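Local coordinates for protein GphF Dehydratase 1 (Archangium violaceum, PDB 6MBF) that probably dehydrates a polyketide intermediate and shifts its double bond, as a double-hotdog dehydratase domain of the gephyronic acid polyketide synthase, at residues A[149-161]-A[208-222]. Sequence-based numbering, arbitrary orientation.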
ATOM      1  N   VAL A 149       4.088   3.298 -22.082  1.00 21.96           N
ATOM      2  CA  VAL A 149       3.630   1.944 -21.795  1.00 22.89           C
ATOM      3  C   VAL A 149       2.148   1.860 -22.129  1.00 27.29           C
ATOM      4  O   VAL A 149       1.350   2.694 -21.681  1.00 23.75           O
ATOM      5  CB  VAL A 149       3.888   1.567 -20.325  1.00 22.29           C
ATOM      6  CG1 VAL A 149       3.308   0.191 -20.027  1.00 25.82           C
ATOM      7  CG2 VAL A 149       5.386   1.606 -20.005  1.00 27.17           C
ATOM      8  N   GLU A 150       1.776   0.865 -22.927  1.00 23.20           N
ATOM      9  CA  GLU A 150       0.384   0.688 -23.328  1.00 29.38           C
ATOM     10  C   GLU A 150      -0.380   0.093 -22.151  1.00 25.21           C
ATOM     11  O   GLU A 150      -0.225  -1.092 -21.831  1.00 26.22           O
ATOM     12  CB  GLU A 150       0.294  -0.196 -24.569  1.00 34.17           C
ATOM     13  CG  GLU A 150      -0.909   0.095 -25.467  1.00 35.54           C
ATOM     14  CD  GLU A 150      -2.232  -0.327 -24.845  1.00 55.26           C
ATOM     15  OE1 GLU A 150      -2.921   0.528 -24.242  1.00 48.50           O
ATOM     16  OE2 GLU A 150      -2.584  -1.521 -24.953  1.00 50.09           O
ATOM     17  N   LEU A 151      -1.208   0.915 -21.501  1.00 22.96           N
ATOM     18  CA  LEU A 151      -1.804   0.509 -20.231  1.00 23.59           C
ATOM     19  C   LEU A 151      -3.029  -0.380 -20.399  1.00 23.53           C
ATOM     20  O   LEU A 151      -3.319  -1.183 -19.507  1.00 20.49           O
ATOM     21  CB  LEU A 151      -2.170   1.744 -19.408  1.00 19.38           C
ATOM     22  CG  LEU A 151      -0.981   2.494 -18.805  1.00 23.78           C
ATOM     23  CD1 LEU A 151      -1.447   3.799 -18.191  1.00 21.27           C
ATOM     24  CD2 LEU A 151      -0.253   1.621 -17.783  1.00 25.33           C
ATOM     25  N   ASP A 152      -3.769  -0.252 -21.505  1.00 27.24           N
ATOM     26  CA  ASP A 152      -4.951  -1.093 -21.681  1.00 28.98           C
ATOM     27  C   ASP A 152      -4.570  -2.565 -21.727  1.00 19.35           C
ATOM     28  O   ASP A 152      -5.248  -3.406 -21.122  1.00 21.21           O
ATOM     29  CB  ASP A 152      -5.717  -0.700 -22.950  1.00 24.55           C
ATOM     30  CG  ASP A 152      -6.537   0.557 -22.766  1.00 53.67           C
ATOM     31  OD1 ASP A 152      -7.060   0.762 -21.648  1.00 43.51           O
ATOM     32  OD2 ASP A 152      -6.659   1.339 -23.732  1.00 63.08           O
ATOM     33  N   ALA A 153      -3.497  -2.898 -22.451  1.00 19.80           N
ATOM     34  CA  ALA A 153      -3.038  -4.281 -22.501  1.00 19.76           C
ATOM     35  C   ALA A 153      -2.598  -4.759 -21.123  1.00 21.72           C
ATOM     36  O   ALA A 153      -2.832  -5.918 -20.757  1.00 18.32           O
ATOM     37  CB  ALA A 153      -1.892  -4.419 -23.503  1.00 25.23           C
ATOM     38  N   TYR A 154      -1.943  -3.877 -20.354  1.00 20.25           N
ATOM     39  CA  TYR A 154      -1.560  -4.208 -18.983  1.00 20.43           C
ATOM     40  C   TYR A 154      -2.789  -4.496 -18.127  1.00 18.10           C
ATOM     41  O   TYR A 154      -2.865  -5.535 -17.461  1.00 17.83           O
ATOM     42  CB  TYR A 154      -0.716  -3.071 -18.376  1.00 15.30           C
ATOM     43  CG  TYR A 154      -0.549  -3.208 -16.873  1.00 18.06           C
ATOM     44  CD1 TYR A 154       0.418  -4.041 -16.329  1.00 17.21           C
ATOM     45  CD2 TYR A 154      -1.389  -2.524 -16.002  1.00 17.64           C
ATOM     46  CE1 TYR A 154       0.543  -4.191 -14.941  1.00 17.07           C
ATOM     47  CE2 TYR A 154      -1.263  -2.656 -14.626  1.00 15.30           C
ATOM     48  CZ  TYR A 154      -0.303  -3.496 -14.106  1.00 17.51           C
ATOM     49  OH  TYR A 154      -0.206  -3.642 -12.734  1.00 17.31           O
ATOM     50  N   TYR A 155      -3.775  -3.595 -18.152  1.00 17.34           N
ATOM     51  CA  TYR A 155      -4.975  -3.771 -17.340  1.00 20.66           C
ATOM     52  C   TYR A 155      -5.727  -5.044 -17.709  1.00 22.33           C
ATOM     53  O   TYR A 155      -6.242  -5.754 -16.833  1.00 17.44           O
ATOM     54  CB  TYR A 155      -5.888  -2.562 -17.511  1.00 18.56           C
ATOM     55  CG  TYR A 155      -5.424  -1.319 -16.797  1.00 18.95           C
ATOM     56  CD1 TYR A 155      -5.586  -0.072 -17.374  1.00 21.48           C
ATOM     57  CD2 TYR A 155      -4.855  -1.393 -15.528  1.00 16.86           C
ATOM     58  CE1 TYR A 155      -5.182   1.072 -16.718  1.00 21.17           C
ATOM     59  CE2 TYR A 155      -4.448  -0.259 -14.865  1.00 14.91           C
ATOM     60  CZ  TYR A 155      -4.616   0.972 -15.465  1.00 18.38           C
ATOM     61  OH  TYR A 155      -4.224   2.115 -14.821  1.00 17.33           O
ATOM     62  N   GLU A 156      -5.815  -5.342 -19.003  1.00 18.90           N
ATOM     63  CA  GLU A 156      -6.563  -6.514 -19.422  1.00 20.92           C
ATOM     64  C   GLU A 156      -5.870  -7.797 -18.975  1.00 23.35           C
ATOM     65  O   GLU A 156      -6.534  -8.726 -18.508  1.00 19.65           O
ATOM     66  CB  GLU A 156      -6.789  -6.452 -20.934  1.00 17.60           C
ATOM     67  CG  GLU A 156      -7.867  -5.412 -21.276  1.00 18.72           C
ATOM     68  CD  GLU A 156      -8.134  -5.283 -22.762  1.00 26.59           C
ATOM     69  OE1 GLU A 156      -8.715  -4.258 -23.175  1.00 33.09           O
ATOM     70  OE2 GLU A 156      -7.759  -6.201 -23.512  1.00 26.64           O
ATOM     71  N   ARG A 157      -4.535  -7.845 -19.049  1.00 19.02           N
ATOM     72  CA  ARG A 157      -3.807  -8.999 -18.525  1.00 19.35           C
ATOM     73  C   ARG A 157      -3.931  -9.108 -17.007  1.00 17.06           C
ATOM     74  O   ARG A 157      -3.977 -10.216 -16.459  1.00 21.39           O
ATOM     75  CB  ARG A 157      -2.332  -8.919 -18.910  1.00 20.08           C
ATOM     76  CG  ARG A 157      -2.047  -9.019 -20.397  1.00 29.26           C
ATOM     77  CD  ARG A 157      -0.670  -8.446 -20.693  1.00 43.46           C
ATOM     78  NE  ARG A 157       0.291  -9.457 -21.116  1.00 52.56           N
ATOM     79  CZ  ARG A 157       0.961  -9.407 -22.263  1.00 64.81           C
ATOM     80  NH1 ARG A 157       0.780  -8.387 -23.093  1.00 62.13           N
ATOM     81  NH2 ARG A 157       1.820 -10.368 -22.577  1.00 69.96           N
ATOM     82  N   MET A 158      -3.966  -7.974 -16.309  1.00 16.18           N
ATOM     83  CA  MET A 158      -4.010  -7.973 -14.851  1.00 16.12           C
ATOM     84  C   MET A 158      -5.426  -8.073 -14.289  1.00 21.01           C
ATOM     85  O   MET A 158      -5.591  -8.092 -13.065  1.00 18.80           O
ATOM     86  CB  MET A 158      -3.327  -6.710 -14.301  1.00 14.29           C
ATOM     87  CG  MET A 158      -1.822  -6.628 -14.597  1.00 17.25           C
ATOM     88  SD  MET A 158      -0.843  -7.891 -13.751  1.00 18.02           S
ATOM     89  CE  MET A 158      -0.881  -7.277 -12.067  1.00 16.07           C
ATOM     90  N   ARG A 159      -6.455  -8.143 -15.134  1.00 17.63           N
ATOM     91  CA  ARG A 159      -7.806  -8.121 -14.586  1.00 19.93           C
ATOM     92  C   ARG A 159      -8.152  -9.387 -13.814  1.00 17.97           C
ATOM     93  O   ARG A 159      -9.139  -9.382 -13.068  1.00 23.29           O
ATOM     94  CB  ARG A 159      -8.830  -7.880 -15.697  1.00 23.38           C
ATOM     95  CG  ARG A 159      -9.074  -9.061 -16.606  1.00 20.04           C
ATOM     96  CD  ARG A 159      -9.942  -8.618 -17.783  1.00 24.18           C
ATOM     97  NE  ARG A 159      -9.854  -9.532 -18.918  1.00 43.58           N
ATOM     98  CZ  ARG A 159     -10.770 -10.445 -19.211  1.00 42.35           C
ATOM     99  NH1 ARG A 159     -11.853 -10.569 -18.454  1.00 62.72           N
ATOM    100  NH2 ARG A 159     -10.606 -11.231 -20.267  1.00 48.26           N
ATOM    101  N   ILE A 160      -7.346 -10.448 -13.937  1.00 18.27           N
ATOM    102  CA  ILE A 160      -7.510 -11.613 -13.079  1.00 21.29           C
ATOM    103  C   ILE A 160      -7.071 -11.322 -11.653  1.00 21.11           C
ATOM    104  O   ILE A 160      -7.428 -12.073 -10.732  1.00 20.48           O
ATOM    105  CB  ILE A 160      -6.742 -12.821 -13.647  1.00 22.67           C
ATOM    106  CG1 ILE A 160      -5.256 -12.493 -13.820  1.00 26.12           C
ATOM    107  CG2 ILE A 160      -7.344 -13.242 -14.974  1.00 26.85           C
ATOM    108  CD1 ILE A 160      -4.413 -13.703 -14.161  1.00 26.00           C
ATOM    109  N   TYR A 161      -6.298 -10.249 -11.448  1.00 19.67           N
ATOM    110  CA  TYR A 161      -5.859  -9.841 -10.122  1.00 19.51           C
ATOM    111  C   TYR A 161      -6.530  -8.576  -9.614  1.00 15.06           C
ATOM    112  O   TYR A 161      -6.562  -8.370  -8.399  1.00 16.07           O
ATOM    113  CB  TYR A 161      -4.346  -9.594 -10.102  1.00 15.70           C
ATOM    114  CG  TYR A 161      -3.523 -10.738 -10.624  1.00 16.52           C
ATOM    115  CD1 TYR A 161      -3.736 -12.037 -10.182  1.00 18.27           C
ATOM    116  CD2 TYR A 161      -2.520 -10.515 -11.565  1.00 20.67           C
ATOM    117  CE1 TYR A 161      -2.962 -13.096 -10.666  1.00 21.16           C
ATOM    118  CE2 TYR A 161      -1.754 -11.563 -12.057  1.00 19.11           C
ATOM    119  CZ  TYR A 161      -1.980 -12.838 -11.607  1.00 20.33           C
ATOM    120  OH  TYR A 161      -1.203 -13.861 -12.096  1.00 23.73           O
ATOM    121  N   GLN A 208       1.641  -0.487  -8.976  1.00 13.08           N
ATOM    122  CA  GLN A 208       1.332  -1.160 -10.236  1.00 15.33           C
ATOM    123  C   GLN A 208       2.156  -0.605 -11.401  1.00 16.83           C
ATOM    124  O   GLN A 208       2.392  -1.322 -12.382  1.00 14.32           O
ATOM    125  CB  GLN A 208      -0.169  -1.068 -10.534  1.00 14.26           C
ATOM    126  CG  GLN A 208      -1.047  -1.987  -9.665  1.00 11.67           C
ATOM    127  CD  GLN A 208      -2.365  -2.270 -10.333  1.00 18.52           C
ATOM    128  OE1 GLN A 208      -2.398  -2.672 -11.500  1.00 16.23           O
ATOM    129  NE2 GLN A 208      -3.467  -2.042  -9.618  1.00 14.40           N
ATOM    130  N   CYS A 209       2.600   0.656 -11.321  1.00 13.58           N
ATOM    131  CA  CYS A 209       3.565   1.164 -12.293  1.00 15.44           C
ATOM    132  C   CYS A 209       4.843   0.332 -12.279  1.00 12.90           C
ATOM    133  O   CYS A 209       5.437   0.072 -13.335  1.00 15.82           O
ATOM    134  CB  CYS A 209       3.886   2.633 -12.015  1.00 15.17           C
ATOM    135  SG  CYS A 209       2.516   3.783 -12.293  1.00 14.83           S
ATOM    136  N   VAL A 210       5.285  -0.100 -11.093  1.00 13.63           N
ATOM    137  CA  VAL A 210       6.445  -0.986 -11.026  1.00 16.68           C
ATOM    138  C   VAL A 210       6.122  -2.314 -11.695  1.00 15.85           C
ATOM    139  O   VAL A 210       6.937  -2.852 -12.462  1.00 15.23           O
ATOM    140  CB  VAL A 210       6.907  -1.197  -9.570  1.00 17.58           C
ATOM    141  CG1 VAL A 210       8.212  -2.015  -9.549  1.00 14.96           C
ATOM    142  CG2 VAL A 210       7.084   0.122  -8.848  1.00 16.99           C
ATOM    143  N   PHE A 211       4.925  -2.851 -11.427  1.00 13.18           N
ATOM    144  CA  PHE A 211       4.496  -4.100 -12.060  1.00 13.63           C
ATOM    145  C   PHE A 211       4.534  -3.992 -13.577  1.00 16.25           C
ATOM    146  O   PHE A 211       4.990  -4.917 -14.266  1.00 15.20           O
ATOM    147  CB  PHE A 211       3.073  -4.459 -11.627  1.00 18.11           C
ATOM    148  CG  PHE A 211       2.922  -4.820 -10.172  1.00 15.31           C
ATOM    149  CD1 PHE A 211       4.015  -5.101  -9.367  1.00 15.25           C
ATOM    150  CD2 PHE A 211       1.650  -4.920  -9.628  1.00 20.80           C
ATOM    151  CE1 PHE A 211       3.830  -5.459  -8.034  1.00 20.00           C
ATOM    152  CE2 PHE A 211       1.465  -5.268  -8.297  1.00 18.12           C
ATOM    153  CZ  PHE A 211       2.558  -5.538  -7.507  1.00 16.73           C
ATOM    154  N   ALA A 212       4.032  -2.877 -14.116  1.00 16.29           N
ATOM    155  CA  ALA A 212       3.967  -2.708 -15.563  1.00 15.77           C
ATOM    156  C   ALA A 212       5.356  -2.733 -16.187  1.00 17.76           C
ATOM    157  O   ALA A 212       5.533  -3.247 -17.296  1.00 18.89           O
ATOM    158  CB  ALA A 212       3.243  -1.402 -15.906  1.00 15.10           C
ATOM    159  N   LEU A 213       6.362  -2.191 -15.493  1.00 14.38           N
ATOM    160  CA  LEU A 213       7.724  -2.270 -16.012  1.00 18.73           C
ATOM    161  C   LEU A 213       8.252  -3.699 -15.958  1.00 19.61           C
ATOM    162  O   LEU A 213       8.798  -4.207 -16.947  1.00 18.06           O
ATOM    163  CB  LEU A 213       8.639  -1.321 -15.239  1.00 18.64           C
ATOM    164  CG  LEU A 213       8.954  -0.045 -16.011  1.00 28.01           C
ATOM    165  CD1 LEU A 213       7.681   0.786 -16.176  1.00 22.99           C
ATOM    166  CD2 LEU A 213      10.042   0.738 -15.309  1.00 25.48           C
ATOM    167  N   ILE A 214       8.081  -4.369 -14.814  1.00 16.29           N
ATOM    168  CA  ILE A 214       8.542  -5.747 -14.667  1.00 16.24           C
ATOM    169  C   ILE A 214       7.937  -6.639 -15.750  1.00 18.48           C
ATOM    170  O   ILE A 214       8.650  -7.378 -16.436  1.00 19.81           O
ATOM    171  CB  ILE A 214       8.206  -6.276 -13.260  1.00 15.45           C
ATOM    172  CG1 ILE A 214       9.036  -5.550 -12.192  1.00 14.09           C
ATOM    173  CG2 ILE A 214       8.414  -7.777 -13.193  1.00 18.02           C
ATOM    174  CD1 ILE A 214       8.497  -5.742 -10.787  1.00 15.03           C
ATOM    175  N   TYR A 215       6.614  -6.575 -15.923  1.00 14.97           N
ATOM    176  CA  TYR A 215       5.901  -7.545 -16.753  1.00 17.43           C
ATOM    177  C   TYR A 215       6.100  -7.301 -18.241  1.00 21.28           C
ATOM    178  O   TYR A 215       5.645  -8.115 -19.056  1.00 20.60           O
ATOM    179  CB  TYR A 215       4.413  -7.552 -16.389  1.00 20.33           C
ATOM    180  CG  TYR A 215       4.161  -8.109 -15.001  1.00 18.07           C
ATOM    181  CD1 TYR A 215       3.179  -7.573 -14.175  1.00 15.90           C
ATOM    182  CD2 TYR A 215       4.919  -9.170 -14.515  1.00 16.80           C
ATOM    183  CE1 TYR A 215       2.949  -8.095 -12.901  1.00 13.70           C
ATOM    184  CE2 TYR A 215       4.702  -9.687 -13.247  1.00 17.20           C
ATOM    185  CZ  TYR A 215       3.718  -9.142 -12.447  1.00 18.60           C
ATOM    186  OH  TYR A 215       3.504  -9.659 -11.195  1.00 19.80           O
ATOM    187  N   ALA A 216       6.791  -6.223 -18.612  1.00 20.10           N
ATOM    188  CA  ALA A 216       7.274  -6.102 -19.979  1.00 22.30           C
ATOM    189  C   ALA A 216       8.300  -7.179 -20.308  1.00 26.39           C
ATOM    190  O   ALA A 216       8.473  -7.515 -21.485  1.00 24.89           O
ATOM    191  CB  ALA A 216       7.875  -4.717 -20.211  1.00 24.38           C
ATOM    192  N   HIS A 217       8.958  -7.749 -19.296  1.00 23.77           N
ATOM    193  CA  HIS A 217      10.074  -8.661 -19.498  1.00 26.38           C
ATOM    194  C   HIS A 217       9.866 -10.065 -18.950  1.00 21.92           C
ATOM    195  O   HIS A 217      10.647 -10.957 -19.302  1.00 25.58           O
ATOM    196  CB  HIS A 217      11.349  -8.090 -18.860  1.00 23.21           C
ATOM    197  CG  HIS A 217      11.635  -6.677 -19.253  1.00 31.46           C
ATOM    198  ND1 HIS A 217      12.176  -6.339 -20.475  1.00 35.14           N
ATOM    199  CD2 HIS A 217      11.446  -5.513 -18.589  1.00 27.99           C
ATOM    200  CE1 HIS A 217      12.313  -5.027 -20.544  1.00 35.98           C
ATOM    201  NE2 HIS A 217      11.874  -4.501 -19.415  1.00 31.95           N
ATOM    202  N   GLU A 218       8.873 -10.290 -18.092  1.00 19.98           N
ATOM    203  CA  GLU A 218       8.648 -11.620 -17.550  1.00 18.42           C
ATOM    204  C   GLU A 218       7.170 -11.794 -17.220  1.00 20.80           C
ATOM    205  O   GLU A 218       6.386 -10.839 -17.236  1.00 22.03           O
ATOM    206  CB  GLU A 218       9.543 -11.885 -16.325  1.00 22.53           C
ATOM    207  CG  GLU A 218       9.476 -10.840 -15.219  1.00 22.08           C
ATOM    208  CD  GLU A 218      10.507 -11.092 -14.131  1.00 18.90           C
ATOM    209  OE1 GLU A 218      11.380 -10.228 -13.913  1.00 20.81           O
ATOM    210  OE2 GLU A 218      10.456 -12.167 -13.497  1.00 23.54           O
ATOM    211  N   SER A 219       6.799 -13.037 -16.923  1.00 18.78           N
ATOM    212  CA  SER A 219       5.394 -13.421 -16.849  1.00 23.85           C
ATOM    213  C   SER A 219       4.707 -12.837 -15.620  1.00 22.40           C
ATOM    214  O   SER A 219       5.299 -12.709 -14.547  1.00 19.67           O
ATOM    215  CB  SER A 219       5.266 -14.948 -16.830  1.00 23.79           C
ATOM    216  OG  SER A 219       3.938 -15.362 -16.535  1.00 26.40           O
ATOM    217  N   HIS A 220       3.423 -12.519 -15.776  1.00 21.50           N
ATOM    218  CA  HIS A 220       2.601 -12.113 -14.647  1.00 25.00           C
ATOM    219  C   HIS A 220       1.942 -13.296 -13.940  1.00 23.29           C
ATOM    220  O   HIS A 220       1.194 -13.086 -12.979  1.00 24.82           O
ATOM    221  CB  HIS A 220       1.539 -11.100 -15.099  1.00 26.31           C
ATOM    222  CG  HIS A 220       0.467 -11.687 -15.961  1.00 29.38           C
ATOM    223  ND1 HIS A 220       0.738 -12.340 -17.143  1.00 32.26           N
ATOM    224  CD2 HIS A 220      -0.880 -11.718 -15.812  1.00 29.32           C
ATOM    225  CE1 HIS A 220      -0.395 -12.750 -17.686  1.00 28.38           C
ATOM    226  NE2 HIS A 220      -1.392 -12.383 -16.900  1.00 29.76           N
ATOM    227  N   ARG A 221       2.205 -14.531 -14.374  1.00 21.53           N
ATOM    228  CA  ARG A 221       1.834 -15.678 -13.557  1.00 24.87           C
ATOM    229  C   ARG A 221       2.755 -15.760 -12.339  1.00 24.34           C
ATOM    230  O   ARG A 221       3.923 -15.374 -12.399  1.00 26.50           O
ATOM    231  CB  ARG A 221       1.905 -16.978 -14.368  1.00 29.42           C
ATOM    232  CG  ARG A 221       1.189 -18.147 -13.694  1.00 63.06           C
ATOM    233  CD  ARG A 221       1.276 -19.452 -14.484  1.00 55.80           C
ATOM    234  NE  ARG A 221       2.487 -20.216 -14.182  1.00 59.74           N
ATOM    235  CZ  ARG A 221       2.717 -20.838 -13.028  1.00 56.15           C
ATOM    236  NH1 ARG A 221       1.830 -20.784 -12.044  1.00 65.51           N
ATOM    237  NH2 ARG A 221       3.845 -21.508 -12.850  1.00 75.18           N
ATOM    238  N   GLU A 222       2.215 -16.272 -11.220  1.00 28.18           N
ATOM    239  CA  GLU A 222       2.886 -16.213  -9.921  1.00 24.70           C
ATOM    240  C   GLU A 222       3.283 -14.763  -9.655  1.00 19.61           C
ATOM    241  O   GLU A 222       4.482 -14.448  -9.580  1.00 20.57           O
ATOM    242  CB  GLU A 222       4.122 -17.114  -9.873  1.00 30.83           C
ATOM    243  CG  GLU A 222       3.941 -18.495 -10.468  1.00 51.41           C
ATOM    244  CD  GLU A 222       5.264 -19.098 -10.906  1.00 65.08           C
ATOM    245  OE1 GLU A 222       5.521 -19.172 -12.130  1.00 60.64           O
ATOM    246  OE2 GLU A 222       6.059 -19.475 -10.020  1.00 67.07           O
TER
HETATM  247  O   HOH W   1      -4.186 -12.779 -17.649  1.00 30.05           O
HETATM  248  O   HOH W   2      -0.555 -17.129 -11.331  1.00 40.86           O
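The Tyr154 ring is sandwiched: Ala212 CB sits over one face, 4.2 Å from the ring centroid in a CH-pi contact, and Met158 CG lies against the opposite face, toward the rim. At the ring's edge, near its plane, are Gln208 OE1 and Tyr215 CD1. The ring reaches from helix 151-158 across to helix 208-214 because chi1 (167°) turns CG away from the backbone N, and the two short axes cross nearly perpendicularly, at 97° and 11.0 Å. At its end, Tyr154 OH donates to Gln208 OE1 at 2.7 Å, in the carbonyl plane and on a lone pair, with a C=O...donor angle of 122°. The other end of that amide, Gln208 NE2, is held by Asp204 and by the backbone O of Leu166, which fixes the flip of the amide and presents its oxygen to the tyrosine. Replacing Tyr154 with an alanine would probably leave Gln208 OE1 without this donor and open a gap between Ala212 and Met158.

Next along, the Met158 chain bends at chi2 and chi3, placing SD 3.9 Å from Tyr215 CE1 in an oblique Met-aromatic contact. His220 CB lies over the centre of one face of the Tyr215 ring, while Arg157 CB lies over a face of the His220 imidazole. Tyr161 OH donates to His220 O at 2.7 Å, tilted from the carbonyl plane. A water at the imidazole edge donates to Arg157 O and lies 2.9 Å from His220 NE2.

Both segments lie in the dehydratase's hotdog-fold part, where this packing joins short helix 151-158 to helix 200-214 and the loop leading toward strand 224-234. The chemistry is graded: the buried Tyr154, with its directed bond to the Gln208 amide, gives way toward the surface to the Met158 sulfur against Tyr215 and then to a histidine joined to Arg157 O through a water.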